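PDB 5YW4: protein induced by osmotic stress from Scheffersomyces stipitis, which probably reduces carbonyl compounds, haloketones among them, to alcohols with NADPH, as a reductase of the dihydroflavonol-4-reductase subfamily. Local coordinates for residues 187-192 against 256-261; 196-201 against 323-328; 214-219 against 269-274. All coordinates share one frame; numbering follows the deposited sequence.

Contact 1. Residues 187-192 against 256-261; sequences LSTVNP and GERLLL. With NAP (NADP nicotinamide-adenine-dinucleotide phosphate), chain B.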
loop_
_atom_site.group_PDB
_atom_site.type_symbol
_atom_site.label_atom_id
_atom_site.label_comp_id
_atom_site.label_asym_id
_atom_site.label_seq_id
_atom_site.Cartn_x
_atom_site.Cartn_y
_atom_site.Cartn_z
ATOM N N LEU A 187 8.864 9.849 -12.318
ATOM C CA LEU A 187 8.219 9.463 -11.075
ATOM C C LEU A 187 6.707 9.346 -11.232
ATOM O O LEU A 187 6.075 10.088 -11.978
ATOM C CB LEU A 187 8.540 10.463 -9.961
ATOM C CG LEU A 187 7.819 10.257 -8.625
ATOM C CD1 LEU A 187 8.274 8.975 -7.940
ATOM C CD2 LEU A 187 8.050 11.464 -7.710
ATOM N N SER A 188 6.140 8.398 -10.508
ATOM C CA SER A 188 4.705 8.266 -10.428
ATOM C C SER A 188 4.410 7.788 -9.008
ATOM O O SER A 188 5.261 7.134 -8.394
ATOM C CB SER A 188 4.212 7.276 -11.494
ATOM O OG SER A 188 4.350 5.955 -11.026
ATOM N N THR A 189 3.243 8.148 -8.468
ATOM C CA THR A 189 2.867 7.698 -7.133
ATOM C C THR A 189 1.577 6.906 -7.197
ATOM O O THR A 189 0.722 7.165 -8.048
ATOM C CB THR A 189 2.669 8.882 -6.137
ATOM O OG1 THR A 189 1.445 9.571 -6.430
ATOM C CG2 THR A 189 3.843 9.860 -6.207
ATOM N N VAL A 190 1.443 5.923 -6.316
ATOM C CA VAL A 190 0.160 5.240 -6.176
ATOM C C VAL A 190 -0.408 5.607 -4.798
ATOM O O VAL A 190 0.283 5.501 -3.779
ATOM C CB VAL A 190 0.272 3.721 -6.331
ATOM C CG1 VAL A 190 -1.110 3.071 -6.203
ATOM C CG2 VAL A 190 0.932 3.338 -7.676
ATOM N N ASN A 191 -1.655 6.058 -4.777
ATOM C CA ASN A 191 -2.284 6.528 -3.533
ATOM C C ASN A 191 -3.536 5.683 -3.222
ATOM O O ASN A 191 -4.625 5.947 -3.743
ATOM C CB ASN A 191 -2.646 8.011 -3.660
ATOM C CG ASN A 191 -1.429 8.889 -3.990
ATOM O OD1 ASN A 191 -0.812 8.751 -5.048
ATOM N ND2 ASN A 191 -1.083 9.777 -3.078
ATOM N N PRO A 192 -3.381 4.643 -2.399
ATOM C CA PRO A 192 -4.562 3.814 -2.150
ATOM C C PRO A 192 -5.275 4.149 -0.842
ATOM O O PRO A 192 -4.738 4.795 0.058
ATOM C CB PRO A 192 -3.984 2.398 -2.090
ATOM C CG PRO A 192 -2.497 2.578 -1.763
ATOM C CD PRO A 192 -2.187 4.076 -1.761
ATOM N N GLY A 256 4.733 11.036 -14.229
ATOM C CA GLY A 256 4.452 12.283 -13.537
ATOM C C GLY A 256 3.057 12.352 -12.938
ATOM O O GLY A 256 2.588 13.423 -12.586
ATOM N N GLU A 257 2.402 11.201 -12.803
ATOM C CA GLU A 257 1.045 11.157 -12.269
ATOM C C GLU A 257 0.951 10.604 -10.855
ATOM O O GLU A 257 1.695 9.688 -10.464
ATOM C CB GLU A 257 0.133 10.311 -13.167
ATOM C CG GLU A 257 0.219 10.625 -14.640
ATOM C CD GLU A 257 -0.743 11.722 -15.073
ATOM O OE1 GLU A 257 -1.405 12.330 -14.198
ATOM O OE2 GLU A 257 -0.840 11.972 -16.299
ATOM N N ARG A 258 0.009 11.184 -10.107
ATOM C CA ARG A 258 -0.574 10.577 -8.930
ATOM C C ARG A 258 -1.809 9.752 -9.320
ATOM O O ARG A 258 -2.655 10.198 -10.105
ATOM C CB ARG A 258 -0.999 11.659 -7.944
ATOM C CG ARG A 258 0.131 12.403 -7.259
ATOM C CD ARG A 258 -0.456 13.546 -6.479
ATOM N NE ARG A 258 -0.609 13.273 -5.057
ATOM C CZ ARG A 258 -1.521 13.862 -4.282
ATOM N NH1 ARG A 258 -2.388 14.711 -4.805
ATOM N NH2 ARG A 258 -1.566 13.605 -2.988
ATOM N N LEU A 259 -1.923 8.561 -8.745
ATOM C CA LEU A 259 -3.008 7.636 -9.064
ATOM C C LEU A 259 -3.835 7.342 -7.807
ATOM O O LEU A 259 -3.346 6.716 -6.868
ATOM C CB LEU A 259 -2.427 6.323 -9.602
ATOM C CG LEU A 259 -1.415 6.404 -10.744
ATOM C CD1 LEU A 259 -0.629 5.099 -10.883
ATOM C CD2 LEU A 259 -2.091 6.769 -12.053
ATOM N N LEU A 260 -5.077 7.804 -7.775
ATOM C CA LEU A 260 -5.943 7.562 -6.617
ATOM C C LEU A 260 -6.607 6.181 -6.772
ATOM O O LEU A 260 -7.334 5.963 -7.733
ATOM C CB LEU A 260 -6.982 8.684 -6.530
ATOM C CG LEU A 260 -8.148 8.603 -5.545
ATOM C CD1 LEU A 260 -7.674 8.457 -4.108
ATOM C CD2 LEU A 260 -9.022 9.831 -5.716
ATOM N N LEU A 261 -6.309 5.251 -5.861
ATOM C CA LEU A 261 -6.812 3.878 -5.942
ATOM C C LEU A 261 -7.887 3.676 -4.878
ATOM O O LEU A 261 -7.590 3.413 -3.706
ATOM C CB LEU A 261 -5.684 2.850 -5.783
ATOM C CG LEU A 261 -4.878 2.371 -7.013
ATOM C CD1 LEU A 261 -5.612 1.214 -7.733
ATOM C CD2 LEU A 261 -4.579 3.496 -8.002
HETATM P PA NAP B . 2.941 -3.440 5.788
HETATM O O1A NAP B . 2.337 -4.783 5.452
HETATM O O2A NAP B . 3.128 -3.037 7.231
HETATM O O5B NAP B . 4.365 -3.329 5.046
HETATM C C5B NAP B . 5.414 -2.542 5.606
HETATM C C4B NAP B . 6.764 -3.119 5.198
HETATM O O4B NAP B . 7.753 -2.085 5.180
HETATM C C3B NAP B . 7.231 -4.193 6.169
HETATM O O3B NAP B . 7.377 -5.450 5.501
HETATM C C2B NAP B . 8.561 -3.720 6.720
HETATM O O2B NAP B . 9.592 -4.656 6.422
HETATM C C1B NAP B . 8.843 -2.378 6.059
HETATM N N9A NAP B . 8.967 -1.318 7.091
HETATM C C8A NAP B . 7.954 -0.813 7.822
HETATM N N7A NAP B . 8.408 0.142 8.674
HETATM C C5A NAP B . 9.737 0.257 8.492
HETATM C C6A NAP B . 10.829 1.077 9.067
HETATM N N6A NAP B . 10.584 1.992 10.036
HETATM N N1A NAP B . 12.078 0.880 8.591
HETATM C C2A NAP B . 12.345 -0.023 7.627
HETATM N N3A NAP B . 11.397 -0.797 7.067
HETATM C C4A NAP B . 10.100 -0.708 7.447
HETATM O O3 NAP B . 2.073 -2.300 5.055
HETATM P PN NAP B . 1.230 -2.642 3.725
HETATM O O1N NAP B . -0.207 -2.877 4.126
HETATM O O2N NAP B . 1.979 -3.699 2.951
HETATM O O5D NAP B . 1.303 -1.263 2.898
HETATM C C5D NAP B . 2.324 -1.058 1.923
HETATM C C4D NAP B . 2.625 0.430 1.793
HETATM O O4D NAP B . 1.566 1.087 1.090
HETATM C C3D NAP B . 2.765 1.098 3.152
HETATM O O3D NAP B . 4.096 1.586 3.343
HETATM C C2D NAP B . 1.768 2.240 3.169
HETATM O O2D NAP B . 2.434 3.492 3.364
HETATM C C1D NAP B . 1.063 2.210 1.821
HETATM N N1N NAP B . -0.384 2.085 2.006
HETATM C C2N NAP B . -0.870 1.110 2.787
HETATM C C3N NAP B . -2.240 0.972 2.977
HETATM C C7N NAP B . -2.776 -0.121 3.854
HETATM O O7N NAP B . -3.598 0.151 4.714
HETATM N N7N NAP B . -2.337 -1.365 3.669
HETATM C C4N NAP B . -3.108 1.854 2.349
HETATM C C5N NAP B . -2.580 2.853 1.545
HETATM C C6N NAP B . -1.202 2.948 1.388
HETATM P P2B NAP B . 9.978 -5.811 7.477
HETATM O O1X NAP B . 11.407 -6.156 7.132
HETATM O O2X NAP B . 9.806 -5.147 8.822
HETATM O O3X NAP B . 8.984 -6.911 7.192
#
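Thr189 and Asn191 bind through both N and O to Glu257, Leu259 and Leu261 of the neighbouring parallel segment. The Asn191 N-H reaches Leu259 O at 2.8 Å, and Leu261 N returns to Asn191 O with a nearly straight bond (179°), although it stands above that carbonyl's plane.

Polar side chains share one face. Thr189 and Arg258 run side by side, with Thr189 OG1 3.2 Å from Arg258 CG. The Asn191 amide stands nearly perpendicular (87°) to the Arg258 guanidinium. All three side chains gather on Glu171, which accepts from Asn191 ND2, is hydrogen-bonded to Thr189 OG1 and forms a salt bridge with Arg258 NE, while Arg258 NH1 donates to Ser146 O. An alanine in place of Asn191 is likely to leave Glu171 OE1 without its amide donor and a gap beside the guanidinium.

On the other face Val190, Leu259 and Leu261 make an apolar patch. Val190 CG2 meets Leu259 CD1 at 4.0 Å and its CG1 meets Leu261 CG at 3.9 Å, a fit suited to branched side chains. At the strand end, the compact ring of Pro192 packs its CG 3.3 Å from nicotinamide C5N.

Strand 258-261 is the last of the seven-stranded Rossmann sheet; helix 238-250 covers the Val190 face and helix 159-181 the Thr189 face.

Contact 2. Residues 196-201 against 323-328; sequences FGPQAK and VDSIKQ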
loop_
_atom_site.group_PDB
_atom_site.type_symbol
_atom_site.label_atom_id
_atom_site.label_comp_id
_atom_site.label_asym_id
_atom_site.label_seq_id
_atom_site.Cartn_x
_atom_site.Cartn_y
_atom_site.Cartn_z
ATOM N N PHE A 196 -7.595 -4.344 1.091
ATOM C CA PHE A 196 -8.120 -5.650 1.489
ATOM C C PHE A 196 -7.771 -6.657 0.413
ATOM O O PHE A 196 -7.473 -6.276 -0.704
ATOM C CB PHE A 196 -9.646 -5.612 1.595
ATOM C CG PHE A 196 -10.164 -4.665 2.630
ATOM C CD1 PHE A 196 -9.362 -4.244 3.670
ATOM C CD2 PHE A 196 -11.469 -4.218 2.577
ATOM C CE1 PHE A 196 -9.853 -3.386 4.626
ATOM C CE2 PHE A 196 -11.959 -3.352 3.537
ATOM C CZ PHE A 196 -11.158 -2.943 4.551
ATOM N N GLY A 197 -7.866 -7.946 0.740
ATOM C CA GLY A 197 -7.628 -9.001 -0.228
ATOM C C GLY A 197 -6.706 -10.053 0.364
ATOM O O GLY A 197 -6.070 -9.812 1.396
ATOM N N PRO A 198 -6.641 -11.236 -0.273
ATOM C CA PRO A 198 -5.813 -12.335 0.251
ATOM C C PRO A 198 -4.332 -11.957 0.255
ATOM O O PRO A 198 -3.945 -11.120 -0.562
ATOM C CB PRO A 198 -6.062 -13.472 -0.747
ATOM C CG PRO A 198 -6.462 -12.773 -2.037
ATOM C CD PRO A 198 -7.225 -11.542 -1.592
ATOM N N GLN A 199 -3.541 -12.527 1.169
ATOM C CA GLN A 199 -2.082 -12.395 1.142
ATOM C C GLN A 199 -1.537 -13.131 -0.089
ATOM O O GLN A 199 -2.208 -14.001 -0.642
ATOM C CB GLN A 199 -1.454 -12.982 2.417
ATOM C CG GLN A 199 -2.109 -12.552 3.731
ATOM C CD GLN A 199 -1.745 -11.126 4.179
ATOM O OE1 GLN A 199 -0.569 -10.771 4.308
ATOM N NE2 GLN A 199 -2.762 -10.314 4.433
ATOM N N ALA A 200 -0.326 -12.786 -0.520
ATOM C CA ALA A 200 0.242 -13.400 -1.718
ATOM C C ALA A 200 0.466 -14.900 -1.547
ATOM O O ALA A 200 0.032 -15.690 -2.385
ATOM C CB ALA A 200 1.536 -12.708 -2.126
ATOM N N LYS A 201 1.158 -15.274 -0.471
ATOM C CA LYS A 201 1.411 -16.679 -0.153
ATOM C C LYS A 201 0.640 -17.136 1.085
ATOM O O LYS A 201 0.624 -16.453 2.113
ATOM C CB LYS A 201 2.904 -16.933 0.073
ATOM C CG LYS A 201 3.751 -16.948 -1.197
ATOM C CD LYS A 201 3.090 -17.736 -2.290
ATOM C CE LYS A 201 3.854 -17.592 -3.596
ATOM N NZ LYS A 201 5.140 -18.339 -3.558
ATOM N N VAL A 323 -14.381 -11.979 0.422
ATOM C CA VAL A 323 -14.511 -13.437 0.284
ATOM C C VAL A 323 -13.158 -14.148 0.107
ATOM O O VAL A 323 -12.891 -15.148 0.768
ATOM C CB VAL A 323 -15.465 -13.859 -0.872
ATOM C CG1 VAL A 323 -15.285 -15.339 -1.215
ATOM C CG2 VAL A 323 -16.907 -13.613 -0.488
ATOM N N ASP A 324 -12.307 -13.628 -0.777
ATOM C CA ASP A 324 -11.009 -14.259 -1.013
ATOM C C ASP A 324 -10.069 -14.164 0.202
ATOM O O ASP A 324 -9.237 -15.049 0.415
ATOM C CB ASP A 324 -10.327 -13.685 -2.264
ATOM C CG ASP A 324 -11.002 -14.135 -3.560
ATOM O OD1 ASP A 324 -11.498 -15.281 -3.613
ATOM O OD2 ASP A 324 -11.028 -13.342 -4.529
ATOM N N SER A 325 -10.193 -13.097 0.989
ATOM C CA SER A 325 -9.350 -12.955 2.177
ATOM C C SER A 325 -9.696 -14.050 3.196
ATOM O O SER A 325 -8.806 -14.707 3.740
ATOM C CB SER A 325 -9.529 -11.586 2.839
ATOM O OG SER A 325 -9.375 -10.522 1.927
ATOM N N ILE A 326 -10.997 -14.216 3.447
ATOM C CA ILE A 326 -11.509 -15.180 4.420
ATOM C C ILE A 326 -11.315 -16.614 3.951
ATOM O O ILE A 326 -10.946 -17.473 4.745
ATOM C CB ILE A 326 -12.995 -14.943 4.717
ATOM C CG1 ILE A 326 -13.159 -13.717 5.613
ATOM C CG2 ILE A 326 -13.602 -16.161 5.403
ATOM C CD1 ILE A 326 -14.259 -12.815 5.178
ATOM N N LYS A 327 -11.555 -16.871 2.666
ATOM C CA LYS A 327 -11.261 -18.188 2.083
ATOM C C LYS A 327 -9.852 -18.629 2.456
ATOM O O LYS A 327 -9.656 -19.710 2.989
ATOM C CB LYS A 327 -11.384 -18.163 0.563
ATOM C CG LYS A 327 -12.623 -18.846 0.010
ATOM C CD LYS A 327 -12.867 -18.437 -1.447
ATOM C CE LYS A 327 -14.277 -18.813 -1.920
ATOM N NZ LYS A 327 -14.661 -18.153 -3.217
ATOM N N GLN A 328 -8.876 -17.768 2.193
ATOM C CA GLN A 328 -7.480 -18.090 2.461
ATOM C C GLN A 328 -7.198 -18.357 3.937
ATOM O O GLN A 328 -6.453 -19.266 4.276
ATOM C CB GLN A 328 -6.584 -16.952 1.970
ATOM C CG GLN A 328 -5.098 -17.180 2.203
ATOM C CD GLN A 328 -4.266 -15.995 1.751
ATOM O OE1 GLN A 328 -4.523 -14.856 2.142
ATOM N NE2 GLN A 328 -3.280 -16.256 0.908
HETATM O O HOH W 1 -8.472 -8.441 3.563
#
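Gln328 reaches from its helix to grip the backbone of Gln199 at two points. From CB the chain leaves with CG anti to the backbone N (chi1 180°) and stays extended, which carries the amide across to the loop. There Gln328 CD lies 3.6 Å from Gln199 N. Gln328 OE1 accepts from Gln199 N at 2.7 Å, in the carbonyl plane and on a lone pair, although the N-H is bent (137°), and it also lies against Pro198 CA. Gln328 NE2 donates to Gln199 O at 2.9 Å, approaching from above that carbonyl's plane. A glutamine suits the place because it offers an acceptor and a donor together, matching the N-H and C=O of one residue; Gln328 NE2 also binds Asp202 OD1.

One turn earlier on the helix, Asp324 CB lies 3.8 Å from Pro198 CD, the two side chains running alongside each other, while the Asp324 carboxylate turns to a salt bridge with Arg239. Ser325 OG, hydrogen-bonded to Ser321 O, sits 3.1 Å from Gly197 C. A water donates to this hydroxyl at 2.8 Å and accepts from Gly197 N. Gly197 has a positive phi (133°) at which a side chain would strike the preceding carbonyl.

The two-point pairing of the Gln328 amide with the N-H and C=O of one residue ties the loop after strand 194-196 to helix 318-330, and Gln199 stands beside the NADP-binding residues Tyr13 and Asn210.

Contact 3. Residues 214-219 against 269-274; sequences EMVNSV and QTLLDV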
loop_
_atom_site.group_PDB
_atom_site.type_symbol
_atom_site.label_atom_id
_atom_site.label_comp_id
_atom_site.label_asym_id
_atom_site.label_seq_id
_atom_site.Cartn_x
_atom_site.Cartn_y
_atom_site.Cartn_z
ATOM N N GLU A 214 -6.180 -7.081 8.496
ATOM C CA GLU A 214 -6.731 -7.475 9.782
ATOM C C GLU A 214 -8.127 -6.894 10.055
ATOM O O GLU A 214 -8.865 -7.440 10.868
ATOM C CB GLU A 214 -5.770 -7.077 10.911
ATOM C CG GLU A 214 -6.211 -7.501 12.303
ATOM C CD GLU A 214 -6.293 -9.010 12.444
ATOM O OE1 GLU A 214 -5.448 -9.714 11.843
ATOM O OE2 GLU A 214 -7.212 -9.494 13.139
ATOM N N MET A 215 -8.487 -5.795 9.393
ATOM C CA MET A 215 -9.814 -5.194 9.589
ATOM C C MET A 215 -10.892 -6.120 9.038
ATOM O O MET A 215 -12.044 -6.089 9.472
ATOM C CB MET A 215 -9.929 -3.838 8.892
ATOM C CG MET A 215 -8.979 -2.784 9.401
ATOM S SD MET A 215 -8.633 -1.539 8.137
ATOM C CE MET A 215 -10.223 -0.731 7.971
ATOM N N VAL A 216 -10.506 -6.938 8.071
ATOM C CA VAL A 216 -11.396 -7.966 7.569
ATOM C C VAL A 216 -11.248 -9.198 8.450
ATOM O O VAL A 216 -12.234 -9.693 8.986
ATOM C CB VAL A 216 -11.128 -8.304 6.083
ATOM C CG1 VAL A 216 -11.974 -9.487 5.652
ATOM C CG2 VAL A 216 -11.409 -7.076 5.188
ATOM N N ASN A 217 -10.014 -9.659 8.630
ATOM C CA ASN A 217 -9.747 -10.868 9.416
ATOM C C ASN A 217 -10.343 -10.851 10.823
ATOM O O ASN A 217 -10.734 -11.883 11.353
ATOM C CB ASN A 217 -8.245 -11.138 9.520
ATOM C CG ASN A 217 -7.936 -12.480 10.176
ATOM O OD1 ASN A 217 -8.670 -13.452 9.992
ATOM N ND2 ASN A 217 -6.855 -12.536 10.954
ATOM N N SER A 218 -10.404 -9.668 11.417
ATOM C CA SER A 218 -10.839 -9.524 12.798
ATOM C C SER A 218 -12.304 -9.905 12.999
ATOM O O SER A 218 -12.694 -10.321 14.088
ATOM C CB SER A 218 -10.607 -8.094 13.261
ATOM O OG SER A 218 -11.126 -7.194 12.303
ATOM N N VAL A 219 -13.107 -9.755 11.948
ATOM C CA VAL A 219 -14.515 -10.141 11.983
ATOM C C VAL A 219 -14.695 -11.563 12.485
ATOM O O VAL A 219 -15.606 -11.840 13.250
ATOM C CB VAL A 219 -15.165 -10.069 10.599
ATOM C CG1 VAL A 219 -16.662 -10.287 10.719
ATOM C CG2 VAL A 219 -14.887 -8.735 9.959
ATOM N N GLN A 269 -21.234 -3.073 8.996
ATOM C CA GLN A 269 -22.416 -3.812 8.560
ATOM C C GLN A 269 -22.230 -4.457 7.179
ATOM O O GLN A 269 -22.652 -5.587 6.960
ATOM C CB GLN A 269 -23.675 -2.946 8.573
ATOM C CG GLN A 269 -24.959 -3.766 8.366
ATOM C CD GLN A 269 -25.208 -4.784 9.486
ATOM O OE1 GLN A 269 -25.388 -4.420 10.652
ATOM N NE2 GLN A 269 -25.229 -6.059 9.129
ATOM N N THR A 270 -21.622 -3.725 6.247
ATOM C CA THR A 270 -21.295 -4.275 4.925
ATOM C C THR A 270 -20.465 -5.559 5.057
ATOM O O THR A 270 -20.764 -6.591 4.441
ATOM C CB THR A 270 -20.515 -3.244 4.087
ATOM O OG1 THR A 270 -21.108 -1.953 4.263
ATOM C CG2 THR A 270 -20.551 -3.614 2.613
ATOM N N LEU A 271 -19.439 -5.472 5.899
ATOM C CA LEU A 271 -18.528 -6.567 6.200
ATOM C C LEU A 271 -19.219 -7.824 6.759
ATOM O O LEU A 271 -18.979 -8.933 6.284
ATOM C CB LEU A 271 -17.467 -6.077 7.185
ATOM C CG LEU A 271 -16.174 -6.877 7.319
ATOM C CD1 LEU A 271 -15.445 -6.974 5.976
ATOM C CD2 LEU A 271 -15.268 -6.240 8.366
ATOM N N LEU A 272 -20.042 -7.648 7.783
ATOM C CA LEU A 272 -20.759 -8.762 8.406
ATOM C C LEU A 272 -21.741 -9.429 7.440
ATOM O O LEU A 272 -21.933 -10.642 7.480
ATOM C CB LEU A 272 -21.531 -8.278 9.641
ATOM C CG LEU A 272 -21.023 -8.585 11.054
ATOM C CD1 LEU A 272 -22.126 -8.303 12.082
ATOM C CD2 LEU A 272 -20.521 -10.019 11.166
ATOM N N ASP A 273 -22.377 -8.628 6.590
ATOM C CA ASP A 273 -23.350 -9.159 5.646
ATOM C C ASP A 273 -22.660 -10.022 4.591
ATOM O O ASP A 273 -23.164 -11.082 4.204
ATOM C CB ASP A 273 -24.131 -8.029 4.980
ATOM C CG ASP A 273 -25.026 -7.268 5.956
ATOM O OD1 ASP A 273 -25.345 -7.807 7.035
ATOM O OD2 ASP A 273 -25.410 -6.121 5.637
ATOM N N VAL A 274 -21.504 -9.578 4.122
ATOM C CA VAL A 274 -20.738 -10.379 3.164
ATOM C C VAL A 274 -20.283 -11.715 3.762
ATOM O O VAL A 274 -20.519 -12.777 3.193
ATOM C CB VAL A 274 -19.521 -9.608 2.640
ATOM C CG1 VAL A 274 -18.454 -10.569 2.137
ATOM C CG2 VAL A 274 -19.947 -8.625 1.539
#
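Leu271 projects as a bump from helix 268-278 into a shallow hollow formed by the Met215 carbonyl and the side chains of Val216 and Val219. Its CB heads for the other segment, and CG, anti to the backbone N (chi1 -161°), carries the two methyls into the hollow, where they divide the work. CD1 rests 4.1 Å from Val216 CG2. Leu271 CD2 lies 3.4 Å from Met215 O and against Val219, where the modelled spacing is too short to be trusted in detail.

Val219 is the answering bump. Its CB points at the helix, and the beta-branch spreads two methyls over neighbouring leucines: CG2 faces Leu271, while CG1 meets Leu272 CD2 at 3.9 Å. Leucine supplies the length to bridge backbones whose nearest CA atoms, Val219 to Leu272, are 7.3 Å apart, and valine gives the short, broad surface that receives it.

The contact packs helix 211-217 and the 3-10 turn after it against helix 268-278, with helix 318-330 nearby. Polar groups find partners in their own segment or outside both: Ser218 OG donates to Glu214 O at 2.7 Å, and Thr270 OG1 bonds to Asp294. The side chains that join the two segments are thus hydrocarbon alone, so the contact depends on shape and exclusion of water, with no directional bond to set its geometry.

Overall arrangement
Contact 1 lies in the Rossmann sheet at its 258-261 edge, whereas contacts 2 and 3 lie together beyond the cofactor, their centres 13 Å apart and 24 and 28 Å from that of contact 1. The chain passes 187-192, 196-201 and 214-219 in turn, then returns through 256-261, 269-274 and 323-328. Contact 1 therefore crosses both others, and contact 3 nests inside the loop closed by contact 2. Phe196 and Ile326 of contact 2 pack on Val216 of contact 3, so strand 194-196 and helix 318-330 both meet helix 211-217. Pro192, Ile195, Asn210 and Ser212 line the NADP site, consistent with a cofactor site shared between the sheet and the adjoining C-terminal elements, as in extended short-chain reductases.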